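Local coordinates for probable ABC transporter extracellular-binding protein yckB (Bacillus subtilis, PDB 2IEE) that probably serves as the extracellular solute-binding component of a binding-protein-dependent ABC transport system, at residues L183-L188 with I196-D201; E66-G71 with G82-A87; S236-S241 with V250-D255. One frame throughout, in Å; residues are numbered along the deposited sequence.

Interaction 1 (L183-L188 with I196-D201); sequences LQTLAL and ITIHPD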
ATOM      1  N   LEU A 183      -0.283  -7.465  -1.535  1.00 11.76           N
ATOM      2  CA  LEU A 183       0.947  -7.925  -0.895  1.00 12.88           C
ATOM      3  C   LEU A 183       0.920  -9.434  -0.777  1.00 14.09           C
ATOM      4  O   LEU A 183       1.960 -10.088  -0.872  1.00 15.65           O
ATOM      5  CB  LEU A 183       1.104  -7.343   0.503  1.00 12.35           C
ATOM      6  CG  LEU A 183       1.286  -5.833   0.601  1.00 13.21           C
ATOM      7  CD1 LEU A 183       1.478  -5.462   2.071  1.00 11.89           C
ATOM      8  CD2 LEU A 183       2.485  -5.400  -0.237  1.00 11.41           C
ATOM      9  N   GLN A 184      -0.271  -9.986  -0.565  1.00 13.26           N
ATOM     10  CA  GLN A 184      -0.394 -11.429  -0.428  1.00 14.40           C
ATOM     11  C   GLN A 184      -0.304 -12.154  -1.772  1.00 13.85           C
ATOM     12  O   GLN A 184       0.147 -13.291  -1.817  1.00 14.97           O
ATOM     13  CB  GLN A 184      -1.690 -11.796   0.315  1.00 11.70           C
ATOM     14  CG  GLN A 184      -1.772 -11.157   1.706  1.00 11.15           C
ATOM     15  CD  GLN A 184      -2.658 -11.915   2.687  1.00 11.15           C
ATOM     16  OE1 GLN A 184      -3.833 -12.173   2.421  1.00 11.39           O
ATOM     17  NE2 GLN A 184      -2.096 -12.260   3.836  1.00 10.42           N
ATOM     18  N   THR A 185      -0.717 -11.511  -2.863  1.00 14.45           N
ATOM     19  CA  THR A 185      -0.621 -12.161  -4.170  1.00 14.23           C
ATOM     20  C   THR A 185       0.860 -12.323  -4.503  1.00 15.55           C
ATOM     21  O   THR A 185       1.262 -13.271  -5.181  1.00 16.33           O
ATOM     22  CB  THR A 185      -1.262 -11.335  -5.295  1.00 14.46           C
ATOM     23  OG1 THR A 185      -0.539 -10.112  -5.460  1.00 15.81           O
ATOM     24  CG2 THR A 185      -2.723 -11.037  -4.980  1.00 15.85           C
ATOM     25  N   LEU A 186       1.671 -11.391  -4.021  1.00 15.38           N
ATOM     26  CA  LEU A 186       3.100 -11.457  -4.268  1.00 16.51           C
ATOM     27  C   LEU A 186       3.685 -12.607  -3.468  1.00 16.64           C
ATOM     28  O   LEU A 186       4.637 -13.248  -3.904  1.00 14.55           O
ATOM     29  CB  LEU A 186       3.778 -10.141  -3.886  1.00 14.26           C
ATOM     30  CG  LEU A 186       3.417  -8.990  -4.828  1.00 17.13           C
ATOM     31  CD1 LEU A 186       4.109  -7.710  -4.380  1.00 17.05           C
ATOM     32  CD2 LEU A 186       3.838  -9.353  -6.249  1.00 16.98           C
ATOM     33  N   ALA A 187       3.101 -12.868  -2.299  1.00 17.85           N
ATOM     34  CA  ALA A 187       3.555 -13.961  -1.444  1.00 18.08           C
ATOM     35  C   ALA A 187       3.385 -15.278  -2.193  1.00 17.44           C
ATOM     36  O   ALA A 187       4.303 -16.098  -2.246  1.00 19.06           O
ATOM     37  CB  ALA A 187       2.753 -13.986  -0.149  1.00 16.22           C
ATOM     38  N   LEU A 188       2.200 -15.473  -2.764  1.00 17.96           N
ATOM     39  CA  LEU A 188       1.890 -16.681  -3.527  1.00 18.91           C
ATOM     40  C   LEU A 188       2.801 -16.801  -4.748  1.00 19.76           C
ATOM     41  O   LEU A 188       3.323 -17.878  -5.042  1.00 20.03           O
ATOM     42  CB  LEU A 188       0.426 -16.659  -3.985  1.00 17.22           C
ATOM     43  CG  LEU A 188      -0.668 -17.169  -3.042  1.00 18.28           C
ATOM     44  CD1 LEU A 188      -0.446 -16.682  -1.632  1.00 18.63           C
ATOM     45  CD2 LEU A 188      -2.013 -16.699  -3.560  1.00 17.41           C
ATOM     46  N   ILE A 196       0.002 -22.812   0.590  1.00 15.20           N
ATOM     47  CA  ILE A 196      -0.667 -21.585   0.997  1.00 16.44           C
ATOM     48  C   ILE A 196      -1.453 -21.032  -0.185  1.00 15.35           C
ATOM     49  O   ILE A 196      -1.173 -21.348  -1.341  1.00 15.93           O
ATOM     50  CB  ILE A 196       0.334 -20.483   1.436  1.00 17.83           C
ATOM     51  CG1 ILE A 196       1.214 -20.083   0.248  1.00 16.78           C
ATOM     52  CG2 ILE A 196       1.173 -20.968   2.608  1.00 16.76           C
ATOM     53  CD1 ILE A 196       2.146 -18.913   0.530  1.00 18.01           C
ATOM     54  N   THR A 197      -2.435 -20.200   0.113  1.00 14.23           N
ATOM     55  CA  THR A 197      -3.241 -19.581  -0.922  1.00 12.44           C
ATOM     56  C   THR A 197      -4.013 -18.459  -0.256  1.00 12.04           C
ATOM     57  O   THR A 197      -4.075 -18.386   0.970  1.00 13.90           O
ATOM     58  CB  THR A 197      -4.245 -20.581  -1.534  1.00 11.16           C
ATOM     59  OG1 THR A 197      -4.965 -19.949  -2.600  1.00  8.44           O
ATOM     60  CG2 THR A 197      -5.233 -21.050  -0.470  1.00 12.14           C
ATOM     61  N   ILE A 198      -4.582 -17.576  -1.063  1.00 11.80           N
ATOM     62  CA  ILE A 198      -5.378 -16.477  -0.543  1.00 13.14           C
ATOM     63  C   ILE A 198      -6.788 -17.034  -0.448  1.00 12.57           C
ATOM     64  O   ILE A 198      -7.291 -17.609  -1.412  1.00 14.67           O
ATOM     65  CB  ILE A 198      -5.349 -15.269  -1.502  1.00 11.69           C
ATOM     66  CG1 ILE A 198      -3.920 -14.713  -1.564  1.00 11.25           C
ATOM     67  CG2 ILE A 198      -6.345 -14.215  -1.045  1.00 11.94           C
ATOM     68  CD1 ILE A 198      -3.738 -13.492  -2.445  1.00  3.50           C
ATOM     69  N   HIS A 199      -7.419 -16.902   0.714  1.00 13.23           N
ATOM     70  CA  HIS A 199      -8.775 -17.423   0.879  1.00 14.99           C
ATOM     71  C   HIS A 199      -9.693 -16.757  -0.144  1.00 15.85           C
ATOM     72  O   HIS A 199      -9.731 -15.537  -0.249  1.00 15.99           O
ATOM     73  CB  HIS A 199      -9.286 -17.165   2.298  1.00 15.35           C
ATOM     74  CG  HIS A 199     -10.528 -17.929   2.633  1.00 17.50           C
ATOM     75  ND1 HIS A 199     -11.749 -17.655   2.059  1.00 18.29           N
ATOM     76  CD2 HIS A 199     -10.729 -18.984   3.459  1.00 18.71           C
ATOM     77  CE1 HIS A 199     -12.651 -18.507   2.516  1.00 17.46           C
ATOM     78  NE2 HIS A 199     -12.058 -19.323   3.367  1.00 20.93           N
ATOM     79  N   PRO A 200     -10.449 -17.559  -0.908  1.00 17.06           N
ATOM     80  CA  PRO A 200     -11.363 -17.056  -1.936  1.00 17.67           C
ATOM     81  C   PRO A 200     -12.578 -16.241  -1.507  1.00 18.84           C
ATOM     82  O   PRO A 200     -13.126 -15.504  -2.320  1.00 20.48           O
ATOM     83  CB  PRO A 200     -11.768 -18.327  -2.685  1.00 18.89           C
ATOM     84  CG  PRO A 200     -11.761 -19.365  -1.598  1.00 19.56           C
ATOM     85  CD  PRO A 200     -10.482 -19.032  -0.849  1.00 17.96           C
ATOM     86  N   ASP A 201     -13.007 -16.339  -0.254  1.00 19.72           N
ATOM     87  CA  ASP A 201     -14.198 -15.588   0.142  1.00 19.57           C
ATOM     88  C   ASP A 201     -14.021 -14.428   1.112  1.00 19.44           C
ATOM     89  O   ASP A 201     -14.887 -13.556   1.207  1.00 21.26           O
ATOM     90  CB  ASP A 201     -15.253 -16.557   0.683  1.00 19.45           C
ATOM     91  CG  ASP A 201     -15.615 -17.626  -0.327  1.00 20.83           C
ATOM     92  OD1 ASP A 201     -15.928 -17.265  -1.478  1.00 21.31           O
ATOM     93  OD2 ASP A 201     -15.576 -18.824   0.023  1.00 23.67           O
TER

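Interaction 2 (E66-G71 with G82-A87); sequences EFKEMG and GQVDAA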
ATOM      1  N   GLU A  66      12.232  15.611  -5.560  1.00 22.79           N
ATOM      2  CA  GLU A  66      13.198  15.524  -4.483  1.00 25.17           C
ATOM      3  C   GLU A  66      12.519  14.710  -3.386  1.00 23.92           C
ATOM      4  O   GLU A  66      11.687  15.225  -2.641  1.00 23.14           O
ATOM      5  CB  GLU A  66      13.553  16.915  -3.964  1.00 28.89           C
ATOM      6  CG  GLU A  66      14.849  16.960  -3.182  1.00 34.18           C
ATOM      7  CD  GLU A  66      15.143  18.344  -2.643  1.00 39.35           C
ATOM      8  OE1 GLU A  66      15.005  19.320  -3.416  1.00 40.46           O
ATOM      9  OE2 GLU A  66      15.519  18.456  -1.454  1.00 41.47           O
ATOM     10  N   PHE A  67      12.865  13.432  -3.305  1.00 21.72           N
ATOM     11  CA  PHE A  67      12.283  12.555  -2.307  1.00 21.36           C
ATOM     12  C   PHE A  67      12.984  12.660  -0.960  1.00 23.63           C
ATOM     13  O   PHE A  67      14.184  12.421  -0.849  1.00 23.88           O
ATOM     14  CB  PHE A  67      12.323  11.106  -2.796  1.00 19.88           C
ATOM     15  CG  PHE A  67      11.285  10.787  -3.835  1.00 15.72           C
ATOM     16  CD1 PHE A  67       9.936  10.728  -3.495  1.00 15.91           C
ATOM     17  CD2 PHE A  67      11.654  10.548  -5.156  1.00 17.11           C
ATOM     18  CE1 PHE A  67       8.967  10.437  -4.455  1.00 13.76           C
ATOM     19  CE2 PHE A  67      10.691  10.255  -6.130  1.00 13.12           C
ATOM     20  CZ  PHE A  67       9.349  10.200  -5.776  1.00 15.39           C
ATOM     21  N   LYS A  68      12.219  13.029   0.061  1.00 24.07           N
ATOM     22  CA  LYS A  68      12.746  13.144   1.410  1.00 24.94           C
ATOM     23  C   LYS A  68      12.258  11.930   2.183  1.00 23.56           C
ATOM     24  O   LYS A  68      11.062  11.778   2.432  1.00 23.54           O
ATOM     25  CB  LYS A  68      12.241  14.425   2.080  1.00 27.41           C
ATOM     26  CG  LYS A  68      12.814  15.710   1.498  1.00 33.05           C
ATOM     27  CD  LYS A  68      14.331  15.756   1.627  1.00 36.75           C
ATOM     28  CE  LYS A  68      14.889  17.063   1.085  1.00 40.21           C
ATOM     29  NZ  LYS A  68      16.380  17.090   1.104  1.00 40.55           N
ATOM     30  N   GLU A  69      13.191  11.065   2.553  1.00 22.50           N
ATOM     31  CA  GLU A  69      12.864   9.858   3.287  1.00 23.52           C
ATOM     32  C   GLU A  69      12.738  10.137   4.775  1.00 23.90           C
ATOM     33  O   GLU A  69      13.627  10.737   5.374  1.00 22.00           O
ATOM     34  CB  GLU A  69      13.937   8.805   3.039  1.00 24.01           C
ATOM     35  CG  GLU A  69      14.021   8.383   1.583  1.00 26.83           C
ATOM     36  CD  GLU A  69      15.143   7.409   1.326  1.00 28.69           C
ATOM     37  OE1 GLU A  69      15.325   6.491   2.153  1.00 32.33           O
ATOM     38  OE2 GLU A  69      15.835   7.550   0.297  1.00 28.01           O
HETATM   39  N   MSE A  70      11.626   9.695   5.357  1.00 25.82           N
HETATM   40  CA  MSE A  70      11.356   9.889   6.778  1.00 29.41           C
HETATM   41  C   MSE A  70      10.260   8.928   7.239  1.00 30.43           C
HETATM   42  O   MSE A  70       9.549   8.345   6.419  1.00 29.17           O
HETATM   43  CB  MSE A  70      10.907  11.332   7.031  1.00 31.76           C
HETATM   44  CG  MSE A  70       9.641  11.719   6.275  1.00 36.17           C
HETATM   45 SE   MSE A  70       9.037  13.526   6.605  1.00 47.82          SE
HETATM   46  CE  MSE A  70      10.225  14.455   5.397  1.00 41.89           C
ATOM     47  N   GLY A  71      10.124   8.769   8.552  1.00 32.46           N
ATOM     48  CA  GLY A  71       9.101   7.887   9.082  1.00 35.21           C
ATOM     49  C   GLY A  71       7.715   8.432   8.789  1.00 37.77           C
ATOM     50  O   GLY A  71       7.561   9.618   8.493  1.00 37.14           O
ATOM     51  N   GLY A  82       5.009  22.967   5.556  1.00 38.41           N
ATOM     52  CA  GLY A  82       5.557  23.433   4.298  1.00 35.84           C
ATOM     53  C   GLY A  82       6.947  22.859   4.100  1.00 34.90           C
ATOM     54  O   GLY A  82       7.650  23.221   3.162  1.00 34.27           O
ATOM     55  N   GLN A  83       7.344  21.961   4.998  1.00 34.97           N
ATOM     56  CA  GLN A  83       8.651  21.317   4.931  1.00 34.28           C
ATOM     57  C   GLN A  83       8.782  20.585   3.594  1.00 32.32           C
ATOM     58  O   GLN A  83       9.832  20.608   2.952  1.00 30.97           O
ATOM     59  CB  GLN A  83       8.793  20.329   6.089  1.00 38.10           C
ATOM     60  CG  GLN A  83      10.197  19.788   6.300  1.00 42.80           C
ATOM     61  CD  GLN A  83      10.269  18.811   7.462  1.00 45.87           C
ATOM     62  OE1 GLN A  83       9.832  19.120   8.574  1.00 47.39           O
ATOM     63  NE2 GLN A  83      10.823  17.626   7.213  1.00 46.65           N
ATOM     64  N   VAL A  84       7.703  19.936   3.180  1.00 28.77           N
ATOM     65  CA  VAL A  84       7.676  19.216   1.918  1.00 25.45           C
ATOM     66  C   VAL A  84       6.427  19.658   1.173  1.00 24.79           C
ATOM     67  O   VAL A  84       5.509  20.205   1.782  1.00 24.57           O
ATOM     68  CB  VAL A  84       7.609  17.699   2.150  1.00 24.69           C
ATOM     69  CG1 VAL A  84       8.895  17.214   2.795  1.00 21.79           C
ATOM     70  CG2 VAL A  84       6.418  17.367   3.028  1.00 23.10           C
ATOM     71  N   ASP A  85       6.390  19.428  -0.137  1.00 23.63           N
ATOM     72  CA  ASP A  85       5.238  19.812  -0.947  1.00 22.83           C
ATOM     73  C   ASP A  85       4.136  18.757  -0.926  1.00 22.60           C
ATOM     74  O   ASP A  85       2.965  19.055  -1.184  1.00 23.85           O
ATOM     75  CB  ASP A  85       5.662  20.057  -2.398  1.00 23.88           C
ATOM     76  CG  ASP A  85       6.713  21.143  -2.526  1.00 24.26           C
ATOM     77  OD1 ASP A  85       6.541  22.215  -1.916  1.00 25.18           O
ATOM     78  OD2 ASP A  85       7.706  20.929  -3.248  1.00 24.15           O
ATOM     79  N   ALA A  86       4.506  17.520  -0.621  1.00 20.83           N
ATOM     80  CA  ALA A  86       3.537  16.444  -0.584  1.00 18.69           C
ATOM     81  C   ALA A  86       4.130  15.219   0.081  1.00 19.36           C
ATOM     82  O   ALA A  86       5.337  15.143   0.302  1.00 19.60           O
ATOM     83  CB  ALA A  86       3.091  16.102  -2.003  1.00 18.27           C
ATOM     84  N   ALA A  87       3.266  14.264   0.402  1.00 19.28           N
ATOM     85  CA  ALA A  87       3.688  13.020   1.030  1.00 19.33           C
ATOM     86  C   ALA A  87       3.080  11.856   0.246  1.00 18.43           C
ATOM     87  O   ALA A  87       1.878  11.845  -0.036  1.00 18.26           O
ATOM     88  CB  ALA A  87       3.227  12.981   2.477  1.00 18.54           C
TER

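Interaction 3 (S236-S241 with V250-D255); sequences SLTKLS and VSKKID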
ATOM      1  N   SER A 236      -0.011   4.339 -18.515  1.00 22.11           N
ATOM      2  CA  SER A 236       1.199   4.464 -17.709  1.00 20.94           C
ATOM      3  C   SER A 236       1.007   3.913 -16.300  1.00 19.38           C
ATOM      4  O   SER A 236       1.883   3.235 -15.765  1.00 17.63           O
ATOM      5  CB  SER A 236       1.630   5.930 -17.627  1.00 21.01           C
ATOM      6  OG  SER A 236       1.905   6.441 -18.916  1.00 24.16           O
ATOM      7  N   LEU A 237      -0.135   4.210 -15.693  1.00 18.64           N
ATOM      8  CA  LEU A 237      -0.409   3.716 -14.350  1.00 18.88           C
ATOM      9  C   LEU A 237      -0.434   2.190 -14.339  1.00 17.83           C
ATOM     10  O   LEU A 237       0.248   1.553 -13.536  1.00 17.31           O
ATOM     11  CB  LEU A 237      -1.745   4.262 -13.834  1.00 18.54           C
ATOM     12  CG  LEU A 237      -1.780   5.726 -13.386  1.00 19.40           C
ATOM     13  CD1 LEU A 237      -3.165   6.061 -12.875  1.00 20.10           C
ATOM     14  CD2 LEU A 237      -0.753   5.958 -12.285  1.00 20.83           C
ATOM     15  N   THR A 238      -1.222   1.603 -15.235  1.00 18.31           N
ATOM     16  CA  THR A 238      -1.324   0.151 -15.314  1.00 17.55           C
ATOM     17  C   THR A 238       0.051  -0.450 -15.577  1.00 17.46           C
ATOM     18  O   THR A 238       0.409  -1.475 -15.000  1.00 17.02           O
ATOM     19  CB  THR A 238      -2.301  -0.284 -16.434  1.00 16.80           C
ATOM     20  OG1 THR A 238      -3.614   0.195 -16.126  1.00 14.84           O
ATOM     21  CG2 THR A 238      -2.345  -1.804 -16.549  1.00 15.50           C
ATOM     22  N   LYS A 239       0.825   0.204 -16.435  1.00 18.26           N
ATOM     23  CA  LYS A 239       2.167  -0.264 -16.776  1.00 19.83           C
ATOM     24  C   LYS A 239       3.064  -0.325 -15.544  1.00 17.19           C
ATOM     25  O   LYS A 239       3.746  -1.325 -15.310  1.00 16.59           O
ATOM     26  CB  LYS A 239       2.790   0.657 -17.827  1.00 24.11           C
ATOM     27  CG  LYS A 239       4.185   0.244 -18.282  1.00 29.52           C
ATOM     28  CD  LYS A 239       4.588   1.019 -19.532  1.00 33.19           C
ATOM     29  CE  LYS A 239       5.896   0.512 -20.113  1.00 35.87           C
ATOM     30  NZ  LYS A 239       6.201   1.152 -21.423  1.00 39.50           N
ATOM     31  N   LEU A 240       3.066   0.744 -14.755  1.00 14.95           N
ATOM     32  CA  LEU A 240       3.887   0.784 -13.549  1.00 12.69           C
ATOM     33  C   LEU A 240       3.396  -0.239 -12.526  1.00 10.81           C
ATOM     34  O   LEU A 240       4.192  -0.876 -11.838  1.00  8.74           O
ATOM     35  CB  LEU A 240       3.860   2.193 -12.946  1.00 13.17           C
ATOM     36  CG  LEU A 240       4.656   3.256 -13.709  1.00 13.67           C
ATOM     37  CD1 LEU A 240       4.335   4.632 -13.162  1.00 14.21           C
ATOM     38  CD2 LEU A 240       6.151   2.962 -13.588  1.00 14.01           C
ATOM     39  N   SER A 241       2.078  -0.391 -12.430  1.00  9.80           N
ATOM     40  CA  SER A 241       1.475  -1.338 -11.497  1.00 11.89           C
ATOM     41  C   SER A 241       1.898  -2.772 -11.788  1.00 11.70           C
ATOM     42  O   SER A 241       2.322  -3.499 -10.896  1.00 12.32           O
ATOM     43  CB  SER A 241      -0.051  -1.253 -11.567  1.00 11.72           C
ATOM     44  OG  SER A 241      -0.645  -2.261 -10.771  1.00 13.42           O
ATOM     45  N   VAL A 250      -3.214  -2.462  -9.846  1.00 15.53           N
ATOM     46  CA  VAL A 250      -3.826  -1.912  -8.643  1.00 15.43           C
ATOM     47  C   VAL A 250      -4.431  -0.514  -8.799  1.00 16.08           C
ATOM     48  O   VAL A 250      -5.041  -0.003  -7.862  1.00 13.17           O
ATOM     49  CB  VAL A 250      -2.799  -1.864  -7.491  1.00 15.20           C
ATOM     50  CG1 VAL A 250      -2.098  -3.199  -7.369  1.00 10.68           C
ATOM     51  CG2 VAL A 250      -1.789  -0.742  -7.734  1.00 13.15           C
ATOM     52  N   SER A 251      -4.272   0.096  -9.973  1.00 16.04           N
ATOM     53  CA  SER A 251      -4.788   1.447 -10.197  1.00 18.89           C
ATOM     54  C   SER A 251      -6.285   1.522 -10.472  1.00 19.93           C
ATOM     55  O   SER A 251      -6.850   2.610 -10.538  1.00 17.59           O
ATOM     56  CB  SER A 251      -4.029   2.126 -11.343  1.00 19.53           C
ATOM     57  OG  SER A 251      -4.360   1.554 -12.597  1.00 20.40           O
ATOM     58  N   LYS A 252      -6.925   0.371 -10.638  1.00 23.10           N
ATOM     59  CA  LYS A 252      -8.360   0.331 -10.894  1.00 27.52           C
ATOM     60  C   LYS A 252      -9.069  -0.452  -9.800  1.00 28.74           C
ATOM     61  O   LYS A 252      -8.577  -1.485  -9.353  1.00 29.84           O
ATOM     62  CB  LYS A 252      -8.631  -0.299 -12.258  1.00 29.03           C
ATOM     63  CG  LYS A 252      -8.087   0.535 -13.410  1.00 34.09           C
ATOM     64  CD  LYS A 252      -8.268  -0.155 -14.747  1.00 34.21           C
ATOM     65  CE  LYS A 252      -7.642   0.666 -15.860  1.00 35.57           C
ATOM     66  NZ  LYS A 252      -7.778  -0.020 -17.172  1.00 38.80           N
ATOM     67  N   LYS A 253     -10.222   0.046  -9.370  1.00 29.19           N
ATOM     68  CA  LYS A 253     -10.992  -0.605  -8.314  1.00 32.21           C
ATOM     69  C   LYS A 253     -11.512  -1.979  -8.722  1.00 32.86           C
ATOM     70  O   LYS A 253     -12.019  -2.162  -9.827  1.00 32.77           O
ATOM     71  CB  LYS A 253     -12.173   0.276  -7.909  1.00 31.72           C
ATOM     72  CG  LYS A 253     -12.954  -0.242  -6.712  1.00 33.21           C
ATOM     73  CD  LYS A 253     -14.270   0.513  -6.574  1.00 36.06           C
ATOM     74  CE  LYS A 253     -14.938   0.244  -5.241  1.00 35.63           C
ATOM     75  NZ  LYS A 253     -14.155   0.834  -4.126  1.00 34.31           N
ATOM     76  N   ILE A 254     -11.389  -2.937  -7.812  1.00 35.52           N
ATOM     77  CA  ILE A 254     -11.849  -4.296  -8.052  1.00 38.32           C
ATOM     78  C   ILE A 254     -13.316  -4.430  -7.664  1.00 39.65           C
ATOM     79  O   ILE A 254     -13.686  -4.200  -6.512  1.00 39.63           O
ATOM     80  CB  ILE A 254     -11.035  -5.321  -7.226  1.00 39.49           C
ATOM     81  CG1 ILE A 254      -9.579  -5.337  -7.698  1.00 40.29           C
ATOM     82  CG2 ILE A 254     -11.661  -6.708  -7.347  1.00 40.26           C
ATOM     83  CD1 ILE A 254      -8.690  -6.290  -6.915  1.00 40.61           C
ATOM     84  N   ASP A 255     -14.151  -4.796  -8.629  1.00 41.59           N
ATOM     85  CA  ASP A 255     -15.570  -4.980  -8.363  1.00 42.87           C
ATOM     86  C   ASP A 255     -15.708  -6.280  -7.574  1.00 42.91           C
ATOM     87  O   ASP A 255     -15.838  -7.362  -8.153  1.00 42.76           O
ATOM     88  CB  ASP A 255     -16.344  -5.066  -9.680  1.00 44.57           C
ATOM     89  CG  ASP A 255     -17.827  -5.299  -9.471  1.00 46.10           C
ATOM     90  OD1 ASP A 255     -18.436  -4.586  -8.643  1.00 47.69           O
ATOM     91  OD2 ASP A 255     -18.389  -6.190 -10.143  1.00 46.07           O
TER

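Interaction 1 (L183-L188 with I196-D201)
L188 lays its forked end across the side chain of I198, and both of its methyls are used. CD2 presses on I198 CG1 at 3.4 Å, tighter than carbons normally sit, while CD1 comes within 4.0 Å of the terminal CD1 of I196. The fork therefore bridges two residues that alternate along the extended backbone, and the residue skipped between them, T197, turns its own CB away and leaves its backbone to be touched: L188 CD1 lies 4.1 Å from T197 CA. A valine in place of L188 would probably not reach both isoleucines and would leave a gap beside I198 CG1 and I196 CD1.

I198 extends the contact one turn toward the N-terminal end of the helix. CG1 stands beside its own backbone N (chi1 -65°) and the chain runs out straight from there (chi2 -178°), which carries CD1 against T185. That methyl is 3.6 Å from T185 N and 3.7 Å from T185 CG2, and it also rests on Q184 CB at 3.8 Å. Of the Q184 side chain, the aliphatic root does the touching; its amide is occupied in the other direction, with OE1 bonded to T113 and NE2 to the carbonyl of I177. T185 likewise keeps its hydroxyl out of the apolar contact, bonding the carbonyl of Y182 within the same helix and offering I198 its methyl.

Helix 181-190 thus packs against the beginning of the long strand 197-214, which follows it after a short connection. I115 of strand 108-116, a neighbour of that strand in the mixed sheet, touches Q184, A187 and L188, and helix 162-171 adds L166 against A187 and I196.

Interaction 2 (E66-G71 with G82-A87)
M70, a selenomethionine in this crystal, meets V84 end on, and this apolar touch is the heart of a small contact that buries 113 Å² in all. M70 CE lies 4.0 Å from V84 CG1, the two side chains reaching toward each other tip to tip. The M70 chain leaves the backbone with CG between N and the carbonyl carbon (chi1 60°), runs straight to SE and then bends at its last torsion (chi3 81°), and that final turn swings the methyl to V84. K68 adds a looser apolar edge: its CG stands 4.4 Å from V84 CG1.

The same M70 methyl has a polar neighbour, Q83 NE2, at 3.7 Å. This is van der Waals contact alone, with Q83 arriving from the opposite direction on a fully stretched chain.

Charge plays its part alongside the contact, within segment 66-71. The long arm of K68 leads away from V84, and its NZ forms a salt bridge with E66 OE2 at 3.0 Å, two residues back on the same side of the strand.

The backbones are not partners here; even K68 and V84 have their CA atoms 7.9 Å apart, because strand 22-27 runs between strands 64-69 and 86-87. V24 of that middle strand touches both K68 and V84, A26 touches M70, and A78 of helix 75-81 touches Q83 and V84. Strand 64-69, helix 75-81 and strand 86-87 make a beta-alpha-beta crossover in a parallel sheet of order 2-1-3, the arrangement characteristic of the alpha/beta lobes of periplasmic-type binding proteins.

Interaction 3 (S236-S241 with V250-D255)
S241 receives the backbone of V250 on its hydroxyl: V250 N donates to S241 OG at 2.7 Å, with an N-H...O angle of 157°. The serine can do this because its OG is swung anti to its own backbone N (chi1 174°), out from the helix toward the returning chain. The same oxygen is also hydrogen-bonded to the carbonyl O of A248, so two backbone groups of the incoming chain meet on one buried hydroxyl, which should fix its rotation. V250 leans on it as well, CG2 lying 3.6 Å from S241 OG.

S251 points its CB at the preceding turn of the helix, where L237 and T238 lie. Its OG sits between the backbone N and the carbonyl carbon (chi1 71°), and both OG and CB of S251 approach L237 CB at 4.0 Å. T238 OG1 stands 3.9 Å from S251 OG, too far for the two hydroxyls to bond directly. They share D249 instead: T238 uses its OD2 and S251 its OD1, a carboxylate that links helix to loop from the residue just before V250.

Helix 236-244 is the last in the model, and the chain beyond it doubles back across the helix before heading toward the other lobe of the solute-binding fold. V250 already bonds the backbone of Y109 and touches Y182, and I254 farther on rests on Y111, Y181 and Y182. Y49 of helix 49-60 touches both S241 and S251.

K252 reaches back along the outside. Its first torsion leaves CG beside the backbone N, the rest of the chain is extended, and K252 CE passes obliquely by T238 OG1 at 4.1 Å.

How the interactions relate
Along the chain the order is interaction 2, then 1, then 3, each closing before the next opens. Interactions 1 and 2 lie on opposite sides of the chain's centre, their centres about 33 Å apart: the first belongs to the mixed sheet that includes strands 108-116 and 197-214, the second to the parallel sheet of strands 22-27, 64-69 and 86-87. Interaction 3 lies about 18 Å from the first and about 24 Å from the second, centre to centre, with none of the three touching. Helix 49-60 packs on segments of both interactions 2 and 3, and V250 and I254 touch helix 181-190 of interaction 1. Segment 250-255 thus appears to join parts of both lobes, as expected of this fold.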